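Local coordinates for malonyl CoA-acyl carrier protein transacylase (Staphylococcus aureus, PDB 3IM9), which catalyses transfer of the malonyl group from malonyl-CoA to holo-acyl carrier protein, a step that supplies bacterial fatty acid biosynthesis, at residues Q71-L75 / L98-S102; H77-L82 / E280-G284; I40-A44 / S111-A115. All coordinates share one frame; numbering follows the deposited sequence.

Contact 1: Q71-L75 / L98-S102; sequences QPALL and LGEYS. With CA (calcium ion), chain B.
Leu98 reaches across to helix 67-84 and spreads its two methyls over Gln71 and Leu74. Its CG lies anti to the backbone N (chi1 177°), which carries the branch toward helix 67-84. CD2 of Leu98 meets CB of Gln71 at 3.6 Å, while its CD1 touches CB of Leu74 at 3.6 Å. The side chains of Gln71 and Leu98 lie alongside each other but head opposite ways, the extended aliphatic part of the glutamine flanking the leucine branch. At the far end of Gln71 the amide is held at both ends: OE1 accepts from Arg122 NH1 and NE2 is hydrogen-bonded to Thr67 OG1, which fixes its rotation. Leu98 directly follows Ser97, the nucleophile by similarity, and Gly99 completes the GxSxG sequence, consistent with the nucleophile elbow of malonyl-CoA transacylases, in which a sharp strand-to-helix turn carries the serine. Helix 67-84 thus packs against residues 98-102, at the exit of the elbow. One turn on, Leu75 takes over. A chi1 of -174° swings its branch away from its own N and beside its carbonyl carbon, and CD1 reaches in over the backbone between Tyr101 and Ser102, 3.4 Å from Ser102 OG and 3.9 Å from Tyr101 CB. No hydrogen bond joins the segments; all the residues that touch are buried. Tyr101 meets Leu75 through its backbone carbonyl carbon and CB, while the ring leads away to the calcium ion. The metal lies at the ring edge, in its plane, 2.7 Å from Tyr101 OH, and Met253 O and Gln256 OE1 also bind it.

Contact 2: H77-L82 / E280-G284; sequences HSSALL and EIGPG
A buried helix-on-strand-end contact joins Ser78 and its neighbours on helix 67-84 to Ile281, Gly282 and Pro283, where strand 275-281 of the parallel sheet runs out into a loop. One side-chain hydrogen bond ties the two: Ser78 OG donates to Ile281 O at 2.7 Å. The hydroxyl approaches at a C=O...OG angle of 133° and stands 24° off the carbonyl plane. Ser78 OG is also 3.5 Å from Gly282 CA, a close fit made possible by the lack of a side chain there. Gly282 also has a phi of 151°, a conformation that glycine readily adopts. On one flank, the His77 imidazole and the Pro283 ring lie alongside each other, pointing opposite ways, CD2 of His77 coming within 3.4 Å of Pro283 CD, and the carbonyl carbon of Gly282 lies over a face of the imidazole. On the other flank Ile281 splits its branches: CG2 packs on Leu81 CB at 3.6 Å, whereas CD1 meets CD1 of Leu82 at 4.0 Å, those two side chains crossing at about a right angle. Strand 275-281 lies between strands 11-16 and 299-303, and Ser78 also touches Phe16. The layering of a helix against a parallel sheet, here at a strand's carboxyl end, is typical of the alpha/beta core of FabD-type acyltransferases.

Contact 3: I40-A44 / S111-A115; sequences ILTSA and SFEDA
Phe112, in the first turn of helix 112-128 just after its N-cap, is the aromatic wedge of a helix-helix contact with Ile40, Ser43 and Ala44 of helix 35-47. The cap itself is Ser111, whose OG accepts from Asp114 N at 3.2 Å with an N-H...O angle of 157°, closing the opening turn from which the phenylalanine projects. With chi1 at 173°, Phe112 turns its ring away from its own N and points it at the neighbouring helix. Ile40 covers one face: its CG2 methyl sits 3.7 Å from the centroid of the Phe112 ring and only 13° from the ring normal, a clear CH-pi contact. The CD1 end of the same isoleucine reaches back toward CG and CB at the root of the ring. Ile40 O stands above the ring plane on the same side as Ile40 CG2, off the CE2 corner and 3.6 Å from Phe112 CE2; that carbonyl also accepts the helical bond from Ala44 N. At the edge, Ala44 N and Ser43 OG lie near the ring plane. The methyl of Ala44 adds an apolar touch, its CB 4.0 Å from Phe112 CZ. Helix 67-84 forms a further wall, with Thr76 and Ser79 also against Phe112, so the ring is buried where three helices of the acyltransferase domain meet, away from the annotated sites. Toward the surface the contact passes from the ring to Glu113, whose aliphatic stem lies beside the serine hydroxyl: Ser43 OG is 3.3 Å from Glu113 CG.

How the contacts relate
Helix 67-84 runs through the group: it supplies a segment to contacts 1 and 2 and also packs on contact 3. Contacts 1 and 2 have centres about 9 Å apart and meet where Leu74 CD2 touches Pro283 CG at 3.7 Å. Contacts 2 and 3, about 13 Å apart between centres, join through Ser79 OG, 3.4 Å from Phe112 CD1. Contact 3 meets contact 1 where Leu75 CD2 lies 3.5 Å from Ala115 C. Contact 1 lies closest to the presumed catalytic residues, the Leu98 side chain being about 5 Å from that of Ser97 and about 8 Å from that of His207, and holds the calcium ligand Tyr101; contacts 2 and 3 lie away from these sites.

Contact 1: Q71-L75 / L98-S102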
ATOM      1  N   GLN A  71      -2.820   9.383   2.189  1.00  8.60           N
ATOM      2  CA  GLN A  71      -2.390   8.296   3.109  1.00  8.76           C
ATOM      3  C   GLN A  71      -3.339   8.137   4.325  1.00  7.54           C
ATOM      4  O   GLN A  71      -3.829   7.033   4.563  1.00  8.83           O
ATOM      5  CB  GLN A  71      -0.944   8.434   3.517  1.00  9.59           C
ATOM      6  CG  GLN A  71       0.003   8.199   2.296  1.00  8.84           C
ATOM      7  CD  GLN A  71       1.448   8.111   2.671  1.00  8.79           C
ATOM      8  OE1 GLN A  71       1.814   7.544   3.723  1.00  8.97           O
ATOM      9  NE2 GLN A  71       2.338   8.710   1.823  1.00  9.38           N
ATOM     10  N   PRO A  72      -3.590   9.200   5.094  1.00  8.58           N
ATOM     11  CA  PRO A  72      -4.535   9.027   6.204  1.00  9.48           C
ATOM     12  C   PRO A  72      -5.937   8.761   5.684  1.00  9.92           C
ATOM     13  O   PRO A  72      -6.666   8.015   6.363  1.00  9.55           O
ATOM     14  CB  PRO A  72      -4.500  10.407   6.957  1.00 10.40           C
ATOM     15  CG  PRO A  72      -3.851  11.369   5.964  1.00 10.43           C
ATOM     16  CD  PRO A  72      -2.893  10.503   5.148  1.00  9.18           C
ATOM     17  N   ALA A  73      -6.299   9.243   4.485  1.00  8.02           N
ATOM     18  CA  ALA A  73      -7.641   8.903   3.971  1.00  9.45           C
ATOM     19  C   ALA A  73      -7.813   7.414   3.701  1.00  9.17           C
ATOM     20  O   ALA A  73      -8.822   6.817   4.069  1.00  9.93           O
ATOM     21  CB  ALA A  73      -7.811   9.693   2.635  1.00  9.10           C
ATOM     22  N   LEU A  74      -6.822   6.767   3.117  1.00  8.71           N
ATOM     23  CA  LEU A  74      -6.886   5.353   2.811  1.00  9.52           C
ATOM     24  C   LEU A  74      -6.840   4.549   4.105  1.00  8.38           C
ATOM     25  O   LEU A  74      -7.594   3.571   4.201  1.00  9.10           O
ATOM     26  CB  LEU A  74      -5.686   4.974   1.917  1.00  9.95           C
ATOM     27  CG  LEU A  74      -5.809   5.407   0.449  1.00 10.90           C
ATOM     28  CD1 LEU A  74      -4.408   5.446  -0.219  1.00 12.67           C
ATOM     29  CD2 LEU A  74      -6.739   4.481  -0.327  1.00 13.25           C
ATOM     30  N   LEU A  75      -5.910   4.885   5.013  1.00  9.21           N
ATOM     31  CA  LEU A  75      -5.910   4.171   6.300  1.00  9.77           C
ATOM     32  C   LEU A  75      -7.265   4.252   6.989  1.00  9.54           C
ATOM     33  O   LEU A  75      -7.729   3.228   7.545  1.00  9.06           O
ATOM     34  CB  LEU A  75      -4.787   4.760   7.191  1.00  7.22           C
ATOM     35  CG  LEU A  75      -4.639   3.973   8.501  1.00 10.61           C
ATOM     36  CD1 LEU A  75      -3.694   2.813   8.288  1.00 12.68           C
ATOM     37  CD2 LEU A  75      -4.013   4.912   9.524  1.00 10.63           C
ATOM     38  N   LEU A  98       1.442   2.361   1.605  1.00  8.19           N
ATOM     39  CA  LEU A  98       0.588   2.845   2.697  1.00  8.28           C
ATOM     40  C   LEU A  98      -0.218   1.660   3.307  1.00  8.17           C
ATOM     41  O   LEU A  98      -0.467   1.617   4.528  1.00  8.71           O
ATOM     42  CB  LEU A  98      -0.325   3.940   2.096  1.00  8.11           C
ATOM     43  CG  LEU A  98      -1.363   4.548   3.078  1.00  9.81           C
ATOM     44  CD1 LEU A  98      -2.640   3.645   3.282  1.00  9.22           C
ATOM     45  CD2 LEU A  98      -0.732   5.003   4.409  1.00  9.13           C
ATOM     46  N   GLY A  99      -0.740   0.808   2.446  1.00  6.82           N
ATOM     47  CA  GLY A  99      -1.580  -0.289   2.908  1.00  8.45           C
ATOM     48  C   GLY A  99      -0.961  -1.143   4.011  1.00  9.14           C
ATOM     49  O   GLY A  99      -1.699  -1.781   4.763  1.00  8.37           O
ATOM     50  N   GLU A 100       0.392  -1.179   4.077  1.00  7.62           N
ATOM     51  CA  GLU A 100       1.015  -1.977   5.128  1.00  8.61           C
ATOM     52  C   GLU A 100       0.613  -1.418   6.481  1.00  9.95           C
ATOM     53  O   GLU A 100       0.559  -2.195   7.449  1.00 10.46           O
ATOM     54  CB  GLU A 100       2.543  -1.953   4.920  1.00  9.78           C
ATOM     55  CG  GLU A 100       3.318  -2.967   5.864  1.00  9.65           C
ATOM     56  CD  GLU A 100       4.594  -3.410   5.252  1.00  9.57           C
ATOM     57  OE1 GLU A 100       4.616  -3.702   4.038  1.00 12.20           O
ATOM     58  OE2 GLU A 100       5.584  -3.488   6.023  1.00 12.86           O
ATOM     59  N   TYR A 101       0.376  -0.107   6.583  1.00  9.10           N
ATOM     60  CA  TYR A 101      -0.080   0.495   7.881  1.00  9.10           C
ATOM     61  C   TYR A 101      -1.464  -0.003   8.225  1.00 10.10           C
ATOM     62  O   TYR A 101      -1.780  -0.168   9.424  1.00 10.20           O
ATOM     63  CB  TYR A 101       0.065   1.990   7.846  1.00  9.36           C
ATOM     64  CG  TYR A 101       1.501   2.384   7.856  1.00  9.75           C
ATOM     65  CD1 TYR A 101       2.240   2.569   6.664  1.00  9.55           C
ATOM     66  CD2 TYR A 101       2.152   2.605   9.084  1.00 10.24           C
ATOM     67  CE1 TYR A 101       3.611   2.909   6.656  1.00 10.19           C
ATOM     68  CE2 TYR A 101       3.523   2.923   9.113  1.00 10.85           C
ATOM     69  CZ  TYR A 101       4.215   3.063   7.918  1.00  9.80           C
ATOM     70  OH  TYR A 101       5.567   3.376   8.004  1.00 12.45           O
ATOM     71  N   SER A 102      -2.351  -0.188   7.264  1.00  8.72           N
ATOM     72  CA  SER A 102      -3.629  -0.766   7.549  1.00  8.94           C
ATOM     73  C   SER A 102      -3.436  -2.189   8.078  1.00 10.30           C
ATOM     74  O   SER A 102      -4.175  -2.603   8.965  1.00 11.06           O
ATOM     75  CB  SER A 102      -4.447  -0.778   6.263  1.00  8.58           C
ATOM     76  OG  SER A 102      -4.661   0.592   5.855  1.00  9.62           O
TER
HETATM   77 CA    CA B 601       6.945   3.248   5.700  1.00 27.15          CA

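Contact 2: H77-L82 / E280-G284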
ATOM      1  N   HIS A  77     -10.295   4.802   5.658  1.00  8.95           N
ATOM      2  CA  HIS A  77     -11.355   4.053   4.978  1.00  9.36           C
ATOM      3  C   HIS A  77     -11.185   2.557   5.229  1.00 10.12           C
ATOM      4  O   HIS A  77     -12.137   1.874   5.646  1.00 11.27           O
ATOM      5  CB  HIS A  77     -11.242   4.341   3.485  1.00  8.70           C
ATOM      6  CG  HIS A  77     -12.401   3.816   2.661  1.00 10.82           C
ATOM      7  ND1 HIS A  77     -13.548   3.201   3.150  1.00 16.68           N
ATOM      8  CD2 HIS A  77     -12.513   3.889   1.324  1.00  7.80           C
ATOM      9  CE1 HIS A  77     -14.343   2.943   2.103  1.00 10.49           C
ATOM     10  NE2 HIS A  77     -13.706   3.329   0.991  1.00 15.12           N
ATOM     11  N   SER A  78      -9.987   2.012   5.059  1.00  8.69           N
ATOM     12  CA  SER A  78      -9.764   0.600   5.270  1.00  9.45           C
ATOM     13  C   SER A  78     -10.017   0.208   6.733  1.00  8.45           C
ATOM     14  O   SER A  78     -10.605  -0.853   6.996  1.00 10.70           O
ATOM     15  CB  SER A  78      -8.328   0.199   4.877  1.00 10.46           C
ATOM     16  OG  SER A  78      -8.204   0.184   3.444  1.00 10.59           O
ATOM     17  N   SER A  79      -9.584   1.078   7.661  1.00  9.30           N
ATOM     18  CA  SER A  79      -9.758   0.715   9.099  1.00 11.81           C
ATOM     19  C   SER A  79     -11.234   0.812   9.467  1.00 10.91           C
ATOM     20  O   SER A  79     -11.685   0.087  10.391  1.00 11.97           O
ATOM     21  CB  SER A  79      -8.948   1.679   9.948  1.00 10.62           C
ATOM     22  OG  SER A  79      -7.516   1.446   9.721  1.00 12.00           O
ATOM     23  N   ALA A  80     -11.975   1.729   8.870  1.00 10.08           N
ATOM     24  CA  ALA A  80     -13.407   1.892   9.203  1.00 10.41           C
ATOM     25  C   ALA A  80     -14.155   0.670   8.723  1.00 11.69           C
ATOM     26  O   ALA A  80     -15.005   0.112   9.429  1.00 14.17           O
ATOM     27  CB  ALA A  80     -13.974   3.174   8.534  1.00  9.56           C
ATOM     28  N   LEU A  81     -13.836   0.204   7.514  1.00 11.28           N
ATOM     29  CA  LEU A  81     -14.419  -1.044   7.005  1.00 12.17           C
ATOM     30  C   LEU A  81     -14.058  -2.181   7.894  1.00 12.29           C
ATOM     31  O   LEU A  81     -14.907  -3.057   8.214  1.00 13.17           O
ATOM     32  CB  LEU A  81     -14.024  -1.356   5.561  1.00 13.10           C
ATOM     33  CG  LEU A  81     -14.531  -0.416   4.500  1.00 12.16           C
ATOM     34  CD1 LEU A  81     -13.801  -0.632   3.186  1.00 15.90           C
ATOM     35  CD2 LEU A  81     -16.015  -0.633   4.223  1.00 12.36           C
ATOM     36  N   LEU A  82     -12.784  -2.301   8.239  1.00 13.63           N
ATOM     37  CA  LEU A  82     -12.306  -3.392   9.084  1.00 15.47           C
ATOM     38  C   LEU A  82     -13.074  -3.419  10.415  1.00 14.11           C
ATOM     39  O   LEU A  82     -13.468  -4.505  10.823  1.00 17.74           O
ATOM     40  CB  LEU A  82     -10.750  -3.225   9.232  1.00 15.37           C
ATOM     41  CG  LEU A  82     -10.109  -4.370  10.014  1.00 18.74           C
ATOM     42  CD1 LEU A  82     -10.091  -5.570   9.146  1.00 18.84           C
ATOM     43  CD2 LEU A  82      -8.738  -3.895  10.241  1.00 20.27           C
ATOM     44  N   GLU A 280      -9.599  -8.174  -0.026  1.00 11.17           N
ATOM     45  CA  GLU A 280      -9.166  -6.735  -0.130  1.00 10.09           C
ATOM     46  C   GLU A 280     -10.171  -5.832   0.553  1.00 11.15           C
ATOM     47  O   GLU A 280     -11.403  -5.991   0.393  1.00 12.19           O
ATOM     48  CB  GLU A 280      -8.999  -6.444  -1.596  1.00  9.95           C
ATOM     49  CG  GLU A 280      -8.368  -4.998  -1.809  1.00 11.32           C
ATOM     50  CD  GLU A 280      -8.077  -4.732  -3.254  1.00 11.46           C
ATOM     51  OE1 GLU A 280      -8.452  -5.491  -4.175  1.00 12.15           O
ATOM     52  OE2 GLU A 280      -7.364  -3.702  -3.453  1.00 10.56           O
ATOM     53  N   ILE A 281      -9.683  -4.913   1.377  1.00 10.90           N
ATOM     54  CA  ILE A 281     -10.587  -4.086   2.201  1.00  9.97           C
ATOM     55  C   ILE A 281     -10.128  -2.616   2.013  1.00 10.96           C
ATOM     56  O   ILE A 281      -9.021  -2.210   2.444  1.00 10.75           O
ATOM     57  CB  ILE A 281     -10.481  -4.483   3.711  1.00 12.14           C
ATOM     58  CG1 ILE A 281     -10.897  -5.966   3.792  1.00 11.43           C
ATOM     59  CG2 ILE A 281     -11.354  -3.533   4.585  1.00 10.23           C
ATOM     60  CD1 ILE A 281     -10.654  -6.514   5.272  1.00 13.72           C
ATOM     61  N   GLY A 282     -11.010  -1.818   1.352  1.00  9.65           N
ATOM     62  CA  GLY A 282     -10.596  -0.445   1.012  1.00 10.07           C
ATOM     63  C   GLY A 282     -11.373  -0.089  -0.248  1.00 10.48           C
ATOM     64  O   GLY A 282     -12.134  -0.852  -0.788  1.00 10.69           O
ATOM     65  N   PRO A 283     -11.114   1.086  -0.774  1.00 10.27           N
ATOM     66  CA  PRO A 283     -11.711   1.518  -1.972  1.00 11.47           C
ATOM     67  C   PRO A 283     -11.036   0.833  -3.163  1.00 10.65           C
ATOM     68  O   PRO A 283      -9.827   0.506  -3.119  1.00  9.63           O
ATOM     69  CB  PRO A 283     -11.337   3.021  -2.047  1.00 10.74           C
ATOM     70  CG  PRO A 283     -10.045   3.215  -1.316  1.00 10.70           C
ATOM     71  CD  PRO A 283     -10.137   2.057  -0.222  1.00 10.22           C
ATOM     72  N   GLY A 284     -11.847   0.560  -4.214  1.00 12.16           N
ATOM     73  CA  GLY A 284     -11.296  -0.105  -5.379  1.00 12.63           C
ATOM     74  C   GLY A 284     -11.043  -1.602  -5.207  1.00 12.87           C
ATOM     75  O   GLY A 284     -11.267  -2.159  -4.124  1.00 11.79           O
TER

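Contact 3: I40-A44 / S111-A115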
ATOM      1  N   ILE A  40     -14.220   5.054  13.855  1.00 11.64           N
ATOM      2  CA  ILE A  40     -12.945   5.237  13.192  1.00 10.82           C
ATOM      3  C   ILE A  40     -12.940   6.557  12.444  1.00 11.12           C
ATOM      4  O   ILE A  40     -12.000   7.363  12.544  1.00 11.30           O
ATOM      5  CB  ILE A  40     -12.635   4.080  12.239  1.00 12.42           C
ATOM      6  CG1 ILE A  40     -12.439   2.721  12.969  1.00 13.61           C
ATOM      7  CG2 ILE A  40     -11.377   4.376  11.382  1.00 12.17           C
ATOM      8  CD1 ILE A  40     -11.288   2.733  13.996  1.00 18.16           C
ATOM      9  N   LEU A  41     -14.013   6.810  11.668  1.00 10.98           N
ATOM     10  CA  LEU A  41     -14.023   8.065  10.880  1.00 10.75           C
ATOM     11  C   LEU A  41     -13.965   9.295  11.772  1.00 11.68           C
ATOM     12  O   LEU A  41     -13.287  10.250  11.464  1.00 12.04           O
ATOM     13  CB  LEU A  41     -15.322   8.029  10.003  1.00  8.86           C
ATOM     14  CG  LEU A  41     -15.202   6.987   8.924  1.00 10.04           C
ATOM     15  CD1 LEU A  41     -16.602   6.612   8.412  1.00 12.60           C
ATOM     16  CD2 LEU A  41     -14.445   7.544   7.653  1.00 11.20           C
ATOM     17  N   THR A  42     -14.694   9.282  12.891  1.00 12.76           N
ATOM     18  CA  THR A  42     -14.689  10.409  13.820  1.00 13.84           C
ATOM     19  C   THR A  42     -13.365  10.472  14.567  1.00 14.12           C
ATOM     20  O   THR A  42     -12.883  11.593  14.796  1.00 13.56           O
ATOM     21  CB  THR A  42     -15.800  10.218  14.870  1.00 18.38           C
ATOM     22  OG1 THR A  42     -17.082  10.315  14.220  1.00 20.17           O
ATOM     23  CG2 THR A  42     -15.736  11.260  15.939  1.00 21.14           C
ATOM     24  N   SER A  43     -12.714   9.326  14.778  1.00 13.54           N
ATOM     25  CA  SER A  43     -11.365   9.401  15.399  1.00 14.60           C
ATOM     26  C   SER A  43     -10.409  10.152  14.511  1.00 14.38           C
ATOM     27  O   SER A  43      -9.664  10.991  14.948  1.00 14.39           O
ATOM     28  CB  SER A  43     -10.843   8.015  15.705  1.00 15.39           C
ATOM     29  OG  SER A  43      -9.542   8.043  16.298  1.00 20.72           O
ATOM     30  N   ALA A  44     -10.442   9.816  13.221  1.00 12.12           N
ATOM     31  CA  ALA A  44      -9.546  10.474  12.248  1.00 12.40           C
ATOM     32  C   ALA A  44      -9.879  11.976  12.209  1.00 11.93           C
ATOM     33  O   ALA A  44      -8.995  12.843  12.202  1.00 12.73           O
ATOM     34  CB  ALA A  44      -9.778   9.852  10.860  1.00 11.42           C
ATOM     35  N   SER A 111      -2.249   1.099  17.176  1.00 13.35           N
ATOM     36  CA  SER A 111      -3.662   1.499  17.291  1.00 12.68           C
ATOM     37  C   SER A 111      -4.023   2.397  16.062  1.00 11.98           C
ATOM     38  O   SER A 111      -3.081   3.036  15.451  1.00 12.03           O
ATOM     39  CB  SER A 111      -3.937   2.306  18.576  1.00 15.17           C
ATOM     40  OG  SER A 111      -3.295   3.590  18.557  1.00 17.78           O
ATOM     41  N   PHE A 112      -5.319   2.519  15.773  1.00 12.67           N
ATOM     42  CA  PHE A 112      -5.675   3.344  14.626  1.00 12.27           C
ATOM     43  C   PHE A 112      -5.202   4.787  14.861  1.00 12.58           C
ATOM     44  O   PHE A 112      -4.711   5.435  13.935  1.00 11.35           O
ATOM     45  CB  PHE A 112      -7.218   3.357  14.443  1.00 12.61           C
ATOM     46  CG  PHE A 112      -7.630   4.320  13.383  1.00 11.74           C
ATOM     47  CD1 PHE A 112      -7.357   4.017  11.994  1.00 11.25           C
ATOM     48  CD2 PHE A 112      -8.133   5.570  13.740  1.00 11.84           C
ATOM     49  CE1 PHE A 112      -7.665   5.017  11.052  1.00 11.72           C
ATOM     50  CE2 PHE A 112      -8.471   6.523  12.782  1.00 10.31           C
ATOM     51  CZ  PHE A 112      -8.178   6.225  11.385  1.00 10.95           C
ATOM     52  N   GLU A 113      -5.384   5.396  16.051  1.00 12.53           N
ATOM     53  CA  GLU A 113      -5.032   6.797  16.260  1.00 13.75           C
ATOM     54  C   GLU A 113      -3.544   6.995  16.136  1.00 12.68           C
ATOM     55  O   GLU A 113      -3.126   8.004  15.516  1.00 13.16           O
ATOM     56  CB  GLU A 113      -5.340   7.233  17.758  1.00 16.01           C
ATOM     57  CG  GLU A 113      -6.704   7.757  17.963  1.00 21.88           C
ATOM     58  CD  GLU A 113      -6.951   8.061  19.466  1.00 19.50           C
ATOM     59  OE1 GLU A 113      -6.853   7.110  20.291  1.00 24.67           O
ATOM     60  OE2 GLU A 113      -7.253   9.253  19.739  1.00 19.90           O
ATOM     61  N   ASP A 114      -2.738   6.024  16.586  1.00 12.64           N
ATOM     62  CA  ASP A 114      -1.262   6.165  16.417  1.00 11.58           C
ATOM     63  C   ASP A 114      -0.964   6.064  14.879  1.00 10.20           C
ATOM     64  O   ASP A 114      -0.166   6.881  14.357  1.00 11.33           O
ATOM     65  CB  ASP A 114      -0.469   5.033  17.115  1.00 11.13           C
ATOM     66  CG  ASP A 114      -0.526   5.133  18.649  1.00 14.99           C
ATOM     67  OD1 ASP A 114      -1.101   6.072  19.174  1.00 15.14           O
ATOM     68  OD2 ASP A 114       0.129   4.241  19.248  1.00 18.11           O
ATOM     69  N   ALA A 115      -1.508   5.048  14.213  1.00 10.09           N
ATOM     70  CA  ALA A 115      -1.219   4.838  12.743  1.00 10.89           C
ATOM     71  C   ALA A 115      -1.682   5.984  11.892  1.00  9.87           C
ATOM     72  O   ALA A 115      -0.992   6.365  10.929  1.00 10.40           O
ATOM     73  CB  ALA A 115      -1.896   3.592  12.303  1.00 11.15           C
TER